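Local coordinates for sugar ABC transporter substrate-binding protein, BlMnBP1 (PDB 6I5R) that binds manno-oligosaccharides such as mannobiose, probably to deliver them to an ABC transporter for uptake, at residues A[186-198]-A[271-285]. Sequence-based numbering, arbitrary orientation.
Sequences KAVPLYTNFVEDW and KMNNGEIATMVLGAW. With ZN (zinc ion), chain G; ZN (zinc ion), chain L; BMA (beta-D-mannopyranose), chain B; BMA (beta-D-mannopyranose), chain C.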
loop_
_atom_site.group_PDB
_atom_site.type_symbol
_atom_site.label_atom_id
_atom_site.label_comp_id
_atom_site.label_asym_id
_atom_site.label_seq_id
_atom_site.Cartn_x
_atom_site.Cartn_y
_atom_site.Cartn_z
ATOM N N LYS A 186 23.361 9.235 -15.998
ATOM C CA LYS A 186 22.415 9.189 -17.106
ATOM C C LYS A 186 21.034 8.716 -16.675
ATOM O O LYS A 186 20.209 8.392 -17.535
ATOM C CB LYS A 186 22.930 8.264 -18.210
ATOM C CG LYS A 186 24.273 8.668 -18.761
ATOM C CD LYS A 186 24.818 7.634 -19.725
ATOM C CE LYS A 186 26.209 8.032 -20.149
ATOM N NZ LYS A 186 27.072 8.383 -18.979
ATOM N N ALA A 187 20.779 8.628 -15.380
ATOM C CA ALA A 187 19.509 8.079 -14.913
ATOM C C ALA A 187 18.468 9.178 -14.735
ATOM O O ALA A 187 18.788 10.317 -14.399
ATOM C CB ALA A 187 19.686 7.337 -13.582
ATOM N N VAL A 188 17.204 8.812 -14.916
ATOM C CA VAL A 188 16.112 9.683 -14.471
ATOM C C VAL A 188 16.194 9.744 -12.947
ATOM O O VAL A 188 16.090 8.692 -12.295
ATOM C CB VAL A 188 14.747 9.154 -14.946
ATOM C CG1 VAL A 188 13.612 9.973 -14.340
ATOM C CG2 VAL A 188 14.668 9.167 -16.465
ATOM N N PRO A 189 16.374 10.920 -12.331
ATOM C CA PRO A 189 16.514 10.933 -10.863
ATOM C C PRO A 189 15.310 10.378 -10.114
ATOM O O PRO A 189 15.474 9.575 -9.195
ATOM C CB PRO A 189 16.746 12.418 -10.544
ATOM C CG PRO A 189 17.374 12.984 -11.825
ATOM C CD PRO A 189 16.727 12.222 -12.944
ATOM N N LEU A 190 14.097 10.783 -10.486
ATOM C CA LEU A 190 12.892 10.248 -9.861
ATOM C C LEU A 190 11.873 9.999 -10.960
ATOM O O LEU A 190 11.477 10.930 -11.663
ATOM C CB LEU A 190 12.347 11.206 -8.797
ATOM C CG LEU A 190 11.162 10.728 -7.942
ATOM C CD1 LEU A 190 11.131 11.341 -6.559
ATOM C CD2 LEU A 190 9.853 11.055 -8.683
ATOM N N TYR A 191 11.455 8.746 -11.109
ATOM C CA TYR A 191 10.495 8.371 -12.134
ATOM C C TYR A 191 9.124 8.360 -11.494
ATOM O O TYR A 191 8.925 7.692 -10.478
ATOM C CB TYR A 191 10.830 7.002 -12.710
ATOM C CG TYR A 191 10.121 6.649 -13.979
ATOM C CD1 TYR A 191 10.606 7.062 -15.198
ATOM C CD2 TYR A 191 8.985 5.863 -13.959
ATOM C CE1 TYR A 191 9.971 6.720 -16.375
ATOM C CE2 TYR A 191 8.354 5.511 -15.124
ATOM C CZ TYR A 191 8.840 5.945 -16.336
ATOM O OH TYR A 191 8.220 5.583 -17.510
ATOM N N THR A 192 8.187 9.106 -12.069
ATOM C CA THR A 192 6.949 9.324 -11.356
ATOM C C THR A 192 5.938 8.205 -11.551
ATOM O O THR A 192 5.074 8.055 -10.701
ATOM C CB THR A 192 6.243 10.614 -11.793
ATOM O OG1 THR A 192 5.908 10.505 -13.185
ATOM C CG2 THR A 192 7.090 11.820 -11.555
ATOM N N ASN A 193 6.025 7.442 -12.647
ATOM C CA ASN A 193 4.964 6.511 -13.047
ATOM C C ASN A 193 3.611 7.211 -13.005
ATOM O O ASN A 193 2.602 6.647 -12.586
ATOM C CB ASN A 193 4.962 5.251 -12.186
ATOM C CG ASN A 193 5.850 4.161 -12.769
ATOM O OD1 ASN A 193 5.673 3.779 -13.918
ATOM N ND2 ASN A 193 6.827 3.688 -11.991
ATOM N N PHE A 194 3.608 8.448 -13.491
ATOM C CA PHE A 194 2.405 9.265 -13.560
ATOM C C PHE A 194 1.216 8.483 -14.112
ATOM O O PHE A 194 0.089 8.642 -13.639
ATOM C CB PHE A 194 2.720 10.497 -14.434
ATOM C CG PHE A 194 1.547 11.365 -14.742
ATOM C CD1 PHE A 194 0.726 11.088 -15.840
ATOM C CD2 PHE A 194 1.282 12.490 -13.982
ATOM C CE1 PHE A 194 -0.350 11.903 -16.133
ATOM C CE2 PHE A 194 0.205 13.304 -14.277
ATOM C CZ PHE A 194 -0.611 12.998 -15.366
ATOM N N VAL A 195 1.448 7.616 -15.099
ATOM C CA VAL A 195 0.304 7.058 -15.813
ATOM C C VAL A 195 -0.463 6.069 -14.938
ATOM O O VAL A 195 -1.663 5.869 -15.135
ATOM C CB VAL A 195 0.741 6.410 -17.145
ATOM C CG1 VAL A 195 -0.297 5.396 -17.679
ATOM C CG2 VAL A 195 0.989 7.489 -18.194
ATOM N N GLU A 196 0.199 5.433 -13.979
ATOM C CA GLU A 196 -0.466 4.503 -13.072
ATOM C C GLU A 196 -1.106 5.292 -11.932
ATOM O O GLU A 196 -0.413 5.877 -11.090
ATOM C CB GLU A 196 0.518 3.473 -12.531
ATOM C CG GLU A 196 1.166 2.592 -13.560
ATOM C CD GLU A 196 0.180 1.724 -14.338
ATOM O OE1 GLU A 196 -0.681 1.046 -13.740
ATOM O OE2 GLU A 196 0.284 1.714 -15.572
ATOM N N ASP A 197 -2.427 5.305 -11.889
ATOM C CA ASP A 197 -3.104 6.008 -10.816
ATOM C C ASP A 197 -2.615 5.544 -9.445
ATOM O O ASP A 197 -2.424 6.367 -8.537
ATOM C CB ASP A 197 -4.624 5.839 -10.943
ATOM C CG ASP A 197 -5.194 6.684 -12.058
ATOM O OD1 ASP A 197 -4.466 6.888 -13.046
ATOM O OD2 ASP A 197 -6.342 7.182 -11.924
ATOM N N TRP A 198 -2.412 4.228 -9.274
ATOM C CA TRP A 198 -2.066 3.712 -7.961
ATOM C C TRP A 198 -0.650 4.148 -7.592
ATOM O O TRP A 198 -0.356 4.342 -6.412
ATOM C CB TRP A 198 -2.180 2.190 -7.915
ATOM C CG TRP A 198 -1.345 1.535 -8.933
ATOM C CD1 TRP A 198 -1.742 1.113 -10.164
ATOM C CD2 TRP A 198 0.055 1.246 -8.836
ATOM N NE1 TRP A 198 -0.669 0.578 -10.833
ATOM C CE2 TRP A 198 0.446 0.666 -10.043
ATOM C CE3 TRP A 198 1.019 1.440 -7.843
ATOM C CZ2 TRP A 198 1.758 0.255 -10.283
ATOM C CZ3 TRP A 198 2.303 1.038 -8.084
ATOM C CH2 TRP A 198 2.666 0.463 -9.296
ATOM N N LYS A 271 14.246 -0.679 -16.076
ATOM C CA LYS A 271 15.074 0.521 -16.102
ATOM C C LYS A 271 15.730 0.781 -14.748
ATOM O O LYS A 271 16.895 1.174 -14.699
ATOM C CB LYS A 271 14.238 1.728 -16.521
ATOM C CG LYS A 271 13.795 1.721 -17.972
ATOM C CD LYS A 271 13.155 3.053 -18.301
ATOM C CE LYS A 271 12.559 3.092 -19.661
ATOM N NZ LYS A 271 11.710 4.286 -19.762
ATOM N N MET A 272 14.995 0.590 -13.643
ATOM C CA MET A 272 15.585 0.693 -12.309
ATOM C C MET A 272 16.720 -0.312 -12.149
ATOM O O MET A 272 17.822 0.028 -11.686
ATOM C CB MET A 272 14.502 0.464 -11.250
ATOM C CG MET A 272 15.010 0.065 -9.859
ATOM S SD MET A 272 15.783 1.445 -9.027
ATOM C CE MET A 272 14.309 2.376 -8.661
ATOM N N ASN A 273 16.464 -1.568 -12.526
ATOM C CA ASN A 273 17.455 -2.626 -12.369
ATOM C C ASN A 273 18.723 -2.292 -13.134
ATOM O O ASN A 273 19.837 -2.603 -12.690
ATOM C CB ASN A 273 16.864 -3.949 -12.865
ATOM C CG ASN A 273 17.716 -5.151 -12.501
ATOM O OD1 ASN A 273 18.669 -5.499 -13.218
ATOM N ND2 ASN A 273 17.385 -5.791 -11.382
ATOM N N ASN A 274 18.582 -1.648 -14.277
ATOM C CA ASN A 274 19.721 -1.400 -15.149
ATOM C C ASN A 274 20.317 -0.019 -14.949
ATOM O O ASN A 274 21.232 0.365 -15.695
ATOM C CB ASN A 274 19.316 -1.605 -16.597
ATOM C CG ASN A 274 19.024 -3.092 -16.915
ATOM O OD1 ASN A 274 19.779 -4.006 -16.519
ATOM N ND2 ASN A 274 17.914 -3.331 -17.585
ATOM N N GLY A 275 19.809 0.740 -13.979
ATOM C CA GLY A 275 20.388 2.023 -13.633
ATOM C C GLY A 275 19.993 3.187 -14.517
ATOM O O GLY A 275 20.741 4.162 -14.582
ATOM N N GLU A 276 18.851 3.101 -15.219
ATOM C CA GLU A 276 18.298 4.178 -16.032
ATOM C C GLU A 276 17.309 5.019 -15.251
ATOM O O GLU A 276 16.926 6.102 -15.710
ATOM C CB GLU A 276 17.582 3.615 -17.264
ATOM C CG GLU A 276 18.475 2.786 -18.131
ATOM C CD GLU A 276 17.772 2.227 -19.342
ATOM O OE1 GLU A 276 16.859 2.881 -19.905
ATOM O OE2 GLU A 276 18.126 1.099 -19.718
ATOM N N ILE A 277 16.895 4.530 -14.094
ATOM C CA ILE A 277 16.094 5.282 -13.142
ATOM C C ILE A 277 16.803 5.208 -11.789
ATOM O O ILE A 277 17.237 4.130 -11.368
ATOM C CB ILE A 277 14.670 4.719 -12.993
ATOM C CG1 ILE A 277 13.816 4.909 -14.260
ATOM C CG2 ILE A 277 14.013 5.357 -11.788
ATOM C CD1 ILE A 277 12.552 4.042 -14.244
ATOM N N ALA A 278 16.897 6.338 -11.094
ATOM C CA ALA A 278 17.603 6.314 -9.816
ATOM C C ALA A 278 16.683 6.054 -8.626
ATOM O O ALA A 278 17.060 5.331 -7.698
ATOM C CB ALA A 278 18.342 7.631 -9.582
ATOM N N THR A 279 15.492 6.655 -8.608
ATOM C CA THR A 279 14.570 6.434 -7.503
ATOM C C THR A 279 13.124 6.326 -7.971
ATOM O O THR A 279 12.724 6.906 -8.980
ATOM C CB THR A 279 14.647 7.548 -6.458
ATOM O OG1 THR A 279 14.128 8.762 -7.003
ATOM C CG2 THR A 279 16.085 7.782 -6.006
ATOM N N MET A 280 12.355 5.560 -7.206
ATOM C CA MET A 280 10.906 5.504 -7.337
ATOM C C MET A 280 10.308 5.427 -5.944
ATOM O O MET A 280 10.784 4.657 -5.113
ATOM C CB MET A 280 10.467 4.296 -8.186
ATOM C CG MET A 280 10.759 4.504 -9.658
ATOM S SD MET A 280 9.943 3.317 -10.728
ATOM C CE MET A 280 11.169 2.015 -10.796
ATOM N N VAL A 281 9.270 6.221 -5.692
ATOM C CA VAL A 281 8.669 6.310 -4.370
ATOM C C VAL A 281 7.595 5.229 -4.334
ATOM O O VAL A 281 6.488 5.411 -4.830
ATOM C CB VAL A 281 8.124 7.710 -4.105
ATOM C CG1 VAL A 281 7.412 7.777 -2.748
ATOM C CG2 VAL A 281 9.275 8.711 -4.162
ATOM N N LEU A 282 7.958 4.074 -3.797
ATOM C CA LEU A 282 7.089 2.900 -3.812
ATOM C C LEU A 282 7.267 2.155 -2.508
ATOM O O LEU A 282 8.285 2.284 -1.844
ATOM C CB LEU A 282 7.414 1.961 -4.964
ATOM C CG LEU A 282 7.248 2.540 -6.360
ATOM C CD1 LEU A 282 8.087 1.757 -7.359
ATOM C CD2 LEU A 282 5.797 2.517 -6.739
ATOM N N GLY A 283 6.285 1.354 -2.164
ATOM C CA GLY A 283 6.406 0.563 -0.966
ATOM C C GLY A 283 7.360 -0.608 -1.157
ATOM O O GLY A 283 7.792 -0.916 -2.264
ATOM N N ALA A 284 7.657 -1.264 -0.032
ATOM C CA ALA A 284 8.663 -2.322 0.011
ATOM C C ALA A 284 8.320 -3.500 -0.885
ATOM O O ALA A 284 9.219 -4.248 -1.285
ATOM C CB ALA A 284 8.843 -2.794 1.461
ATOM N N TRP A 285 7.038 -3.687 -1.194
ATOM C CA TRP A 285 6.628 -4.755 -2.099
ATOM C C TRP A 285 7.304 -4.639 -3.464
ATOM O O TRP A 285 7.405 -5.637 -4.185
ATOM C CB TRP A 285 5.101 -4.744 -2.265
ATOM C CG TRP A 285 4.643 -3.432 -2.741
ATOM C CD1 TRP A 285 4.182 -2.403 -1.981
ATOM C CD2 TRP A 285 4.605 -2.977 -4.100
ATOM N NE1 TRP A 285 3.869 -1.331 -2.783
ATOM C CE2 TRP A 285 4.131 -1.654 -4.081
ATOM C CE3 TRP A 285 4.941 -3.558 -5.322
ATOM C CZ2 TRP A 285 3.978 -0.908 -5.227
ATOM C CZ3 TRP A 285 4.802 -2.806 -6.469
ATOM C CH2 TRP A 285 4.300 -1.508 -6.415
HETATM ZN ZN ZN G . -5.290 7.323 -14.968
HETATM ZN ZN ZN L . -2.566 0.309 -14.646
HETATM C C1 BMA B . 0.493 -2.906 -7.803
HETATM C C2 BMA B . -0.709 -1.964 -7.494
HETATM C C3 BMA B . -0.480 -1.338 -6.154
HETATM C C4 BMA B . -0.087 -2.376 -5.107
HETATM C C5 BMA B . 1.122 -3.190 -5.572
HETATM C C6 BMA B . 1.482 -4.280 -4.581
HETATM O O2 BMA B . -1.916 -2.706 -7.334
HETATM O O3 BMA B . -1.622 -0.617 -5.679
HETATM O O4 BMA B . 0.257 -1.689 -3.933
HETATM O O5 BMA B . 0.769 -3.823 -6.813
HETATM O O6 BMA B . 0.418 -5.242 -4.481
HETATM C C1 BMA C . 1.866 -5.840 -11.875
HETATM C C2 BMA C . 2.601 -5.890 -10.512
HETATM C C3 BMA C . 1.712 -5.275 -9.439
HETATM C C4 BMA C . 1.103 -3.979 -9.909
HETATM C C5 BMA C . 0.452 -4.140 -11.290
HETATM C C6 BMA C . -0.194 -2.862 -11.765
HETATM O O1 BMA C . 2.831 -6.273 -12.779
HETATM O O2 BMA C . 3.782 -5.033 -10.623
HETATM O O3 BMA C . 2.402 -5.070 -8.255
HETATM O O4 BMA C . 0.101 -3.543 -8.989
HETATM O O5 BMA C . 1.444 -4.571 -12.208
HETATM O O6 BMA C . -1.086 -3.246 -12.819
HETATM O O HOH W 1 8.302 7.903 -7.756
HETATM O O HOH W 2 9.509 3.251 -18.388
HETATM O O HOH W 3 -3.389 7.653 -15.685
HETATM O O HOH W 4 -2.108 1.469 -16.841
HETATM O O HOH W 5 -5.764 9.284 -14.377
HETATM O O HOH W 6 -2.175 -1.325 -14.613
HETATM O O HOH W 7 -3.350 0.150 -13.032
#
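Trp198 and Trp285 meet at the sugar site, CZ3 of Trp198 lying 3.6 Å from CH2 of Trp285, near the plane of that ring; the six-membered rings meet obliquely, their planes at 62°. Followed outward, the Trp198 side chain starts with CG between N and the carbonyl carbon (chi1 57°), a setting that lays the indole beneath the chain B mannose with Glu196 CB behind it. CB is already beside O3 of that sugar; CG and CD2 run under its C2, which stands 3.6 Å above the indole plane over its centre, and CE3 faces C3. NE1 and CZ2 reach C6 of the chain C mannose, while CZ3 also touches CD2 of Leu282. NE1 donates to Glu196 OE1, which binds a zinc ion as well. Trp285 lays its own face against C6 of the chain B mannose. With an alanine in place of Trp198 the indole under the chain B mannose is gone, and the sugar would probably be held less firmly, with CH2 of Trp285 losing its partner and the ring freer to shift.

Toward the start of both segments, 188-190 and 277-283 pair as parallel strands in one lobe of a periplasmic-binding-protein fold. The evidence is the two bonds of Val188 that straddle Ile277: Val188 N to Glu276 O and Ala278 N to Val188 O, both 2.8 Å. The corner at Pro189 then interrupts this pattern before Tyr191 N bonds to Thr279 O at 3.1 Å. Thr279 OG1 adds a 2.7 Å bond to Pro189 O, which also takes a weak bond from Thr279 N.

Ile277 CD1 rests over one face of the Tyr191 ring in a CH-pi contact, 3.9 Å from its centroid and 26° off the normal. Tyr191 OH bonds to Asp264 N and shares a water with Lys271 NZ; another water, donating to Tyr191 O and accepting from Val281 N, bridges the diverging chains.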